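Ribonuclease VapC (Caulobacter crescentus, PDB 5K8J) probably acts as the magnesium-dependent, PIN-domain ribonuclease toxin of the VapBC1 toxin-antitoxin system. Local coordinates at residues B[80-85]-B[98-103]. Sequence-based numbering, arbitrary orientation.
Sequences RRIVES and IAAQAL
Two consecutive helices of the PIN domain, 73-86 and 93-104, meet where I82 of the first reaches toward A100 and L103 of the second. The touching is done by a single methyl of I82: its CD1 lies 4.2 Å from A100 CB and 4.0 Å from L103 CD1. I82 holds CG1 anti to its carbonyl carbon (chi1 -67°) and then runs on extended (chi2 174°), which carries CD1 well out from its own helix. That reach spans the gap between the helices, whose nearest CA atoms here, those of I82 and A100, are 7.8 Å apart. A long branched side chain therefore suits position 82, while the short methyl of A100 lets its end come close to helix 93-104. L103, one turn further along, suits its place because its apolar isobutyl group extends from the helix to bring CD1 to the same methyl, the two side chains crossing at a slant.

A100 and L103 also touch E78 of helix 73-86, while A102 and I98 pack on V4 in strand 3-5, so helix 93-104 lies between the parallel sheet and helix 73-86. D95, a predicted magnesium ligand, sits on the same helix, its side chain about 8 Å from that of I82. The three touching residues are buried and meet through methyl groups alone, so the contact rests on dispersion and the exclusion of water, which themselves impose little directional preference.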
loop_
_atom_site.group_PDB
_atom_site.type_symbol
_atom_site.label_atom_id
_atom_site.label_comp_id
_atom_site.label_asym_id
_atom_site.label_seq_id
_atom_site.Cartn_x
_atom_site.Cartn_y
_atom_site.Cartn_z
ATOM N N ARG B 80 1.296 -11.904 -4.334
ATOM C CA ARG B 80 1.985 -11.459 -5.543
ATOM C C ARG B 80 3.474 -11.699 -5.425
ATOM O O ARG B 80 4.103 -12.202 -6.359
ATOM C CB ARG B 80 1.669 -9.988 -5.807
ATOM C CG ARG B 80 2.493 -9.350 -6.941
ATOM C CD ARG B 80 2.149 -7.840 -7.104
ATOM N NE ARG B 80 2.593 -7.088 -5.935
ATOM C CZ ARG B 80 2.085 -5.927 -5.526
ATOM N NH1 ARG B 80 1.077 -5.357 -6.180
ATOM N NH2 ARG B 80 2.591 -5.344 -4.444
ATOM N N ARG B 81 4.073 -11.339 -4.284
ATOM C CA ARG B 81 5.507 -11.591 -4.131
ATOM C C ARG B 81 5.830 -13.079 -4.196
ATOM O O ARG B 81 6.882 -13.470 -4.710
ATOM C CB ARG B 81 6.003 -10.976 -2.825
ATOM C CG ARG B 81 6.059 -9.433 -2.911
ATOM C CD ARG B 81 6.835 -8.811 -1.751
ATOM N NE ARG B 81 6.043 -8.874 -0.532
ATOM C CZ ARG B 81 5.165 -7.940 -0.181
ATOM N NH1 ARG B 81 4.968 -6.871 -0.948
ATOM N NH2 ARG B 81 4.463 -8.078 0.928
ATOM N N ILE B 82 4.961 -13.932 -3.653
ATOM C CA ILE B 82 5.201 -15.373 -3.729
ATOM C C ILE B 82 5.258 -15.844 -5.178
ATOM O O ILE B 82 6.184 -16.546 -5.575
ATOM C CB ILE B 82 4.124 -16.152 -2.956
ATOM C CG1 ILE B 82 4.230 -15.889 -1.459
ATOM C CG2 ILE B 82 4.274 -17.615 -3.232
ATOM C CD1 ILE B 82 3.088 -16.530 -0.594
ATOM N N VAL B 83 4.251 -15.496 -5.991
ATOM C CA VAL B 83 4.270 -15.985 -7.365
ATOM C C VAL B 83 5.367 -15.304 -8.184
ATOM O O VAL B 83 5.905 -15.907 -9.120
ATOM C CB VAL B 83 2.884 -15.855 -8.037
ATOM C CG1 VAL B 83 1.857 -16.794 -7.366
ATOM C CG2 VAL B 83 2.365 -14.400 -8.045
ATOM N N GLU B 84 5.754 -14.063 -7.836
ATOM C CA GLU B 84 6.867 -13.420 -8.538
ATOM C C GLU B 84 8.141 -14.229 -8.407
ATOM O O GLU B 84 8.996 -14.240 -9.314
ATOM C CB GLU B 84 7.127 -12.011 -7.982
ATOM C CG GLU B 84 6.190 -10.953 -8.479
ATOM C CD GLU B 84 6.459 -9.588 -7.848
ATOM O OE1 GLU B 84 7.374 -9.446 -6.969
ATOM O OE2 GLU B 84 5.786 -8.635 -8.269
ATOM N N SER B 85 8.309 -14.869 -7.262
ATOM C CA SER B 85 9.489 -15.666 -6.981
ATOM C C SER B 85 9.337 -17.120 -7.425
ATOM O O SER B 85 10.213 -17.674 -8.101
ATOM C CB SER B 85 9.773 -15.639 -5.482
ATOM O OG SER B 85 11.024 -16.257 -5.251
ATOM N N ILE B 98 -2.980 -18.773 2.311
ATOM C CA ILE B 98 -2.876 -18.850 3.765
ATOM C C ILE B 98 -1.452 -18.514 4.216
ATOM O O ILE B 98 -1.240 -17.771 5.192
ATOM C CB ILE B 98 -3.346 -20.227 4.258
ATOM C CG1 ILE B 98 -4.795 -20.467 3.800
ATOM C CG2 ILE B 98 -3.226 -20.271 5.796
ATOM C CD1 ILE B 98 -5.328 -21.827 4.123
ATOM N N ALA B 99 -0.452 -19.035 3.512
ATOM C CA ALA B 99 0.922 -18.667 3.826
ATOM C C ALA B 99 1.151 -17.166 3.707
ATOM O O ALA B 99 1.886 -16.574 4.508
ATOM C CB ALA B 99 1.886 -19.420 2.906
ATOM N N ALA B 100 0.527 -16.525 2.712
ATOM C CA ALA B 100 0.638 -15.075 2.543
ATOM C C ALA B 100 0.109 -14.324 3.761
ATOM O O ALA B 100 0.641 -13.284 4.153
ATOM C CB ALA B 100 -0.123 -14.651 1.276
ATOM N N GLN B 101 -0.948 -14.838 4.378
ATOM C CA GLN B 101 -1.469 -14.193 5.568
ATOM C C GLN B 101 -0.507 -14.351 6.735
ATOM O O GLN B 101 -0.330 -13.428 7.528
ATOM C CB GLN B 101 -2.803 -14.814 5.928
ATOM C CG GLN B 101 -3.861 -14.543 4.884
ATOM C CD GLN B 101 -5.151 -15.226 5.238
ATOM O OE1 GLN B 101 -5.299 -16.405 4.990
ATOM N NE2 GLN B 101 -6.101 -14.487 5.816
ATOM N N ALA B 102 0.078 -15.532 6.863
ATOM C CA ALA B 102 1.092 -15.742 7.886
ATOM C C ALA B 102 2.266 -14.791 7.697
ATOM O O ALA B 102 2.765 -14.196 8.662
ATOM C CB ALA B 102 1.552 -17.199 7.827
ATOM N N LEU B 103 2.740 -14.644 6.464
ATOM C CA LEU B 103 3.813 -13.694 6.191
ATOM C C LEU B 103 3.431 -12.281 6.577
ATOM O O LEU B 103 4.210 -11.572 7.218
ATOM C CB LEU B 103 4.196 -13.740 4.715
ATOM C CG LEU B 103 4.950 -15.008 4.295
ATOM C CD1 LEU B 103 4.829 -15.279 2.804
ATOM C CD2 LEU B 103 6.392 -14.866 4.645
#